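Local structure of outer membrane protein Omp121 (Bacteroides thetaiotaomicron, 5FQ8) at residues Q223-L235 with N350-P362. The protein probably acts as a TonB-dependent transporter that carries substrate across the outer membrane, working together with partner lipoproteins. Sequence-based numbering, arbitrary orientation.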
loop_
_atom_site.group_PDB
_atom_site.type_symbol
_atom_site.label_atom_id
_atom_site.label_comp_id
_atom_site.label_asym_id
_atom_site.label_seq_id
_atom_site.Cartn_x
_atom_site.Cartn_y
_atom_site.Cartn_z
ATOM N N GLN B 223 33.561 36.594 -5.615
ATOM C CA GLN B 223 33.515 35.422 -6.468
ATOM C C GLN B 223 32.065 35.042 -6.736
ATOM O O GLN B 223 31.129 35.578 -6.143
ATOM C CB GLN B 223 34.270 34.259 -5.825
ATOM C CG GLN B 223 35.676 34.606 -5.404
ATOM C CD GLN B 223 36.655 34.625 -6.557
ATOM O OE1 GLN B 223 36.473 33.938 -7.548
ATOM N NE2 GLN B 223 37.694 35.426 -6.436
ATOM N N LEU B 224 31.883 34.124 -7.665
ATOM C CA LEU B 224 30.553 33.644 -7.959
ATOM C C LEU B 224 30.198 32.505 -7.018
ATOM O O LEU B 224 31.034 32.004 -6.264
ATOM C CB LEU B 224 30.475 33.201 -9.411
ATOM C CG LEU B 224 30.760 34.308 -10.408
ATOM C CD1 LEU B 224 30.926 33.754 -11.802
ATOM C CD2 LEU B 224 29.611 35.259 -10.360
ATOM N N TRP B 225 28.935 32.117 -7.047
ATOM C CA TRP B 225 28.525 30.904 -6.365
ATOM C C TRP B 225 27.150 30.499 -6.879
ATOM O O TRP B 225 26.432 31.296 -7.484
ATOM C CB TRP B 225 28.522 31.087 -4.843
ATOM C CG TRP B 225 27.465 31.980 -4.332
ATOM C CD1 TRP B 225 27.438 33.332 -4.375
ATOM C CD2 TRP B 225 26.276 31.576 -3.684
ATOM N NE1 TRP B 225 26.297 33.800 -3.803
ATOM C CE2 TRP B 225 25.562 32.733 -3.364
ATOM C CE3 TRP B 225 25.735 30.337 -3.348
ATOM C CZ2 TRP B 225 24.337 32.689 -2.729
ATOM C CZ3 TRP B 225 24.523 30.299 -2.714
ATOM C CH2 TRP B 225 23.837 31.461 -2.413
ATOM N N GLY B 226 26.810 29.243 -6.648
ATOM C CA GLY B 226 25.481 28.766 -6.943
ATOM C C GLY B 226 25.265 28.530 -8.421
ATOM O O GLY B 226 26.141 28.720 -9.260
ATOM N N ASN B 227 24.056 28.099 -8.738
ATOM C CA ASN B 227 23.711 27.806 -10.114
ATOM C C ASN B 227 23.464 29.087 -10.888
ATOM O O ASN B 227 23.607 30.200 -10.376
ATOM C CB ASN B 227 22.495 26.901 -10.172
ATOM C CG ASN B 227 22.866 25.454 -10.178
ATOM O OD1 ASN B 227 23.707 25.024 -10.959
ATOM N ND2 ASN B 227 22.255 24.686 -9.300
ATOM N N VAL B 228 23.109 28.924 -12.155
ATOM C CA VAL B 228 22.846 30.039 -13.046
ATOM C C VAL B 228 21.388 29.976 -13.437
ATOM O O VAL B 228 20.918 28.939 -13.903
ATOM C CB VAL B 228 23.748 30.001 -14.291
ATOM C CG1 VAL B 228 23.527 31.238 -15.114
ATOM C CG2 VAL B 228 25.191 29.900 -13.890
ATOM N N TYR B 229 20.669 31.064 -13.228
ATOM C CA TYR B 229 19.250 31.127 -13.535
ATOM C C TYR B 229 19.022 32.299 -14.467
ATOM O O TYR B 229 19.354 33.437 -14.125
ATOM C CB TYR B 229 18.410 31.275 -12.266
ATOM C CG TYR B 229 16.964 31.656 -12.498
ATOM C CD1 TYR B 229 16.580 32.988 -12.572
ATOM C CD2 TYR B 229 15.981 30.685 -12.616
ATOM C CE1 TYR B 229 15.268 33.339 -12.775
ATOM C CE2 TYR B 229 14.668 31.026 -12.814
ATOM C CZ TYR B 229 14.311 32.355 -12.893
ATOM O OH TYR B 229 12.990 32.696 -13.093
ATOM N N ASN B 230 18.446 32.017 -15.630
ATOM C CA ASN B 230 18.064 33.043 -16.586
ATOM C C ASN B 230 19.256 33.928 -16.921
ATOM O O ASN B 230 19.160 35.156 -16.957
ATOM C CB ASN B 230 16.901 33.873 -16.057
ATOM C CG ASN B 230 16.190 34.631 -17.147
ATOM O OD1 ASN B 230 16.771 34.934 -18.187
ATOM N ND2 ASN B 230 14.924 34.934 -16.923
ATOM N N ASN B 231 20.400 33.279 -17.137
ATOM C CA ASN B 231 21.615 33.956 -17.558
ATOM C C ASN B 231 22.110 34.915 -16.481
ATOM O O ASN B 231 22.733 35.938 -16.767
ATOM C CB ASN B 231 21.387 34.679 -18.884
ATOM C CG ASN B 231 22.603 34.704 -19.736
ATOM O OD1 ASN B 231 23.468 33.840 -19.625
ATOM N ND2 ASN B 231 22.692 35.698 -20.601
ATOM N N SER B 232 21.825 34.590 -15.227
ATOM C CA SER B 232 22.244 35.401 -14.102
ATOM C C SER B 232 22.725 34.480 -12.999
ATOM O O SER B 232 22.284 33.335 -12.893
ATOM C CB SER B 232 21.113 36.277 -13.588
ATOM O OG SER B 232 20.216 35.517 -12.802
ATOM N N GLN B 233 23.634 34.990 -12.178
ATOM C CA GLN B 233 24.223 34.208 -11.107
ATOM C C GLN B 233 24.476 35.126 -9.922
ATOM O O GLN B 233 24.602 36.342 -10.076
ATOM C CB GLN B 233 25.507 33.544 -11.588
ATOM C CG GLN B 233 26.058 32.469 -10.710
ATOM C CD GLN B 233 27.343 31.939 -11.266
ATOM O OE1 GLN B 233 27.866 32.479 -12.232
ATOM N NE2 GLN B 233 27.858 30.871 -10.681
ATOM N N LYS B 234 24.537 34.545 -8.731
ATOM C CA LYS B 234 24.799 35.345 -7.542
ATOM C C LYS B 234 26.295 35.542 -7.339
ATOM O O LYS B 234 27.111 34.678 -7.662
ATOM C CB LYS B 234 24.181 34.715 -6.296
ATOM C CG LYS B 234 22.729 35.084 -6.086
ATOM C CD LYS B 234 22.151 34.419 -4.860
ATOM C CE LYS B 234 20.709 34.815 -4.639
ATOM N NZ LYS B 234 20.189 34.289 -3.351
ATOM N N LEU B 235 26.638 36.696 -6.776
ATOM C CA LEU B 235 28.006 37.166 -6.622
ATOM C C LEU B 235 28.133 37.800 -5.249
ATOM O O LEU B 235 27.346 38.683 -4.907
ATOM C CB LEU B 235 28.342 38.179 -7.711
ATOM C CG LEU B 235 29.698 38.845 -7.702
ATOM C CD1 LEU B 235 30.714 37.861 -8.170
ATOM C CD2 LEU B 235 29.646 40.017 -8.629
ATOM N N ASN B 350 10.566 32.507 -3.236
ATOM C CA ASN B 350 10.325 33.379 -4.373
ATOM C C ASN B 350 11.611 33.889 -4.975
ATOM O O ASN B 350 11.567 34.643 -5.946
ATOM C CB ASN B 350 9.450 34.548 -3.969
ATOM C CG ASN B 350 8.023 34.152 -3.832
ATOM O OD1 ASN B 350 7.642 33.519 -2.857
ATOM N ND2 ASN B 350 7.216 34.498 -4.821
ATOM N N ASP B 351 12.738 33.505 -4.404
ATOM C CA ASP B 351 14.053 33.706 -4.986
ATOM C C ASP B 351 14.376 32.481 -5.839
ATOM O O ASP B 351 14.656 31.402 -5.299
ATOM C CB ASP B 351 15.088 33.922 -3.889
ATOM C CG ASP B 351 16.440 34.294 -4.422
ATOM O OD1 ASP B 351 16.572 34.566 -5.628
ATOM O OD2 ASP B 351 17.378 34.327 -3.616
ATOM N N PRO B 352 14.333 32.601 -7.159
ATOM C CA PRO B 352 14.517 31.423 -8.010
ATOM C C PRO B 352 15.715 30.598 -7.640
ATOM O O PRO B 352 15.634 29.367 -7.656
ATOM C CB PRO B 352 14.671 32.038 -9.409
ATOM C CG PRO B 352 15.010 33.466 -9.180
ATOM C CD PRO B 352 14.283 33.835 -7.945
ATOM N N PHE B 353 16.811 31.244 -7.244
ATOM C CA PHE B 353 18.025 30.524 -6.912
ATOM C C PHE B 353 17.863 29.579 -5.736
ATOM O O PHE B 353 18.779 28.797 -5.480
ATOM C CB PHE B 353 19.146 31.487 -6.587
ATOM C CG PHE B 353 19.603 32.313 -7.742
ATOM C CD1 PHE B 353 20.589 31.855 -8.580
ATOM C CD2 PHE B 353 19.088 33.570 -7.954
ATOM C CE1 PHE B 353 21.035 32.620 -9.622
ATOM C CE2 PHE B 353 19.528 34.345 -8.996
ATOM C CZ PHE B 353 20.506 33.871 -9.835
ATOM N N ASN B 354 16.753 29.635 -5.002
ATOM C CA ASN B 354 16.531 28.707 -3.904
ATOM C C ASN B 354 15.578 27.594 -4.265
ATOM O O ASN B 354 15.418 26.661 -3.472
ATOM C CB ASN B 354 15.949 29.408 -2.676
ATOM C CG ASN B 354 16.849 30.447 -2.111
ATOM O OD1 ASN B 354 18.058 30.345 -2.163
ATOM N ND2 ASN B 354 16.255 31.472 -1.560
ATOM N N THR B 355 14.920 27.700 -5.414
ATOM C CA THR B 355 14.013 26.666 -5.861
ATOM C C THR B 355 14.817 25.393 -6.091
ATOM O O THR B 355 16.011 25.463 -6.379
ATOM C CB THR B 355 13.300 27.116 -7.127
ATOM N N PRO B 356 14.210 24.223 -5.931
ATOM C CA PRO B 356 14.999 22.983 -5.942
ATOM C C PRO B 356 15.822 22.783 -7.187
ATOM O O PRO B 356 16.866 22.132 -7.132
ATOM C CB PRO B 356 13.926 21.903 -5.813
ATOM C CG PRO B 356 12.820 22.561 -5.127
ATOM C CD PRO B 356 12.796 23.956 -5.651
ATOM N N GLY B 357 15.388 23.336 -8.315
ATOM C CA GLY B 357 16.131 23.163 -9.541
ATOM C C GLY B 357 17.334 24.055 -9.675
ATOM O O GLY B 357 18.221 23.757 -10.474
ATOM N N TYR B 358 17.400 25.134 -8.915
ATOM C CA TYR B 358 18.540 26.029 -9.005
ATOM C C TYR B 358 19.246 26.199 -7.665
ATOM O O TYR B 358 19.963 27.180 -7.468
ATOM C CB TYR B 358 18.094 27.372 -9.585
ATOM C CG TYR B 358 17.590 27.279 -11.002
ATOM C CD1 TYR B 358 16.339 26.775 -11.278
ATOM C CD2 TYR B 358 18.369 27.709 -12.064
ATOM C CE1 TYR B 358 15.878 26.685 -12.572
ATOM C CE2 TYR B 358 17.917 27.631 -13.353
ATOM C CZ TYR B 358 16.670 27.114 -13.606
ATOM O OH TYR B 358 16.219 27.037 -14.910
ATOM N N TYR B 359 19.076 25.252 -6.751
ATOM C CA TYR B 359 19.772 25.283 -5.474
ATOM C C TYR B 359 21.279 25.261 -5.682
ATOM O O TYR B 359 21.775 24.685 -6.644
ATOM C CB TYR B 359 19.337 24.091 -4.651
ATOM C CG TYR B 359 19.840 24.058 -3.237
ATOM C CD1 TYR B 359 19.606 25.108 -2.367
ATOM C CD2 TYR B 359 20.518 22.950 -2.760
ATOM C CE1 TYR B 359 20.061 25.062 -1.069
ATOM C CE2 TYR B 359 20.972 22.896 -1.479
ATOM C CZ TYR B 359 20.742 23.951 -0.635
ATOM O OH TYR B 359 21.200 23.884 0.649
ATOM N N TYR B 360 22.020 25.892 -4.768
ATOM C CA TYR B 360 23.416 26.179 -5.065
ATOM C C TYR B 360 24.270 24.924 -5.189
ATOM O O TYR B 360 25.362 24.994 -5.757
ATOM C CB TYR B 360 24.002 27.130 -4.020
ATOM C CG TYR B 360 24.158 26.556 -2.642
ATOM C CD1 TYR B 360 23.138 26.646 -1.721
ATOM C CD2 TYR B 360 25.328 25.940 -2.256
ATOM C CE1 TYR B 360 23.269 26.126 -0.476
ATOM C CE2 TYR B 360 25.465 25.415 -1.009
ATOM C CZ TYR B 360 24.431 25.511 -0.126
ATOM O OH TYR B 360 24.543 24.993 1.128
ATOM N N THR B 361 23.807 23.772 -4.705
ATOM C CA THR B 361 24.631 22.587 -4.807
ATOM C C THR B 361 23.802 21.353 -5.149
ATOM O O THR B 361 22.730 21.150 -4.580
ATOM C CB THR B 361 25.399 22.365 -3.519
ATOM O OG1 THR B 361 26.273 21.246 -3.689
ATOM C CG2 THR B 361 24.448 22.126 -2.378
ATOM N N PRO B 362 24.260 20.530 -6.071
ATOM C CA PRO B 362 23.446 19.407 -6.520
ATOM C C PRO B 362 23.956 18.084 -6.027
ATOM O O PRO B 362 23.667 17.061 -6.643
ATOM C CB PRO B 362 23.587 19.496 -8.027
ATOM C CG PRO B 362 25.020 19.895 -8.199
ATOM C CD PRO B 362 25.345 20.803 -7.027
HETATM O O HOH W 1 22.377 29.100 -6.825
#
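Phe-353 lies flat between Lys-234 and Tyr-229, its ring offering two faces to aliphatic groups. CG of Lys-234 stands over the ring centre, 4.3 Å from the Phe-353 centroid, while CB of Tyr-229 covers the opposite face nearer the rim. Lysine suits this place because its methylenes can run across a ring and still deliver a charge: the chain is extended beyond CG, and NZ reaches Asp-351 OD2 at 2.8 Å, using the syn lone pair of the carboxylate. Asp-7 of the BT_2262 lipoprotein chain adds a long, weak ion pair to the same ammonium.

Tyr-229, with CG anti to its backbone N (chi1 167°), sends its ring out to two partners. Pro-352 lays CB over the ring centre, 3.4 Å from the Tyr-229 centroid, a CH-pi contact suited to proline, whose compact ring presents C-H bonds to the aromatic face. The edge of Tyr-229 meets the face of Tyr-358 in a T-shaped stack, planes at 81°. Asn-227 ND2 gives Tyr-359 O a weak bond of 2.7 Å, its stronger partner being Asn-430. Trp-225 turns an edge to the Tyr-360 face in an offset edge-to-face pair, CZ3 lying 3.5 Å from Tyr-360 CB; its NE1 bonds to Ser-9 of the lipoprotein chain. Gly-226 suits the corner, where phi is positive and a CB would crowd Trp-225 CE3.

An aromatic-rich loop thus packs against a beta hairpin closed by a type I' turn; residues 232-235 pair antiparallel with a lipoprotein strand, extending the sheet across the receptor-lipoprotein interface.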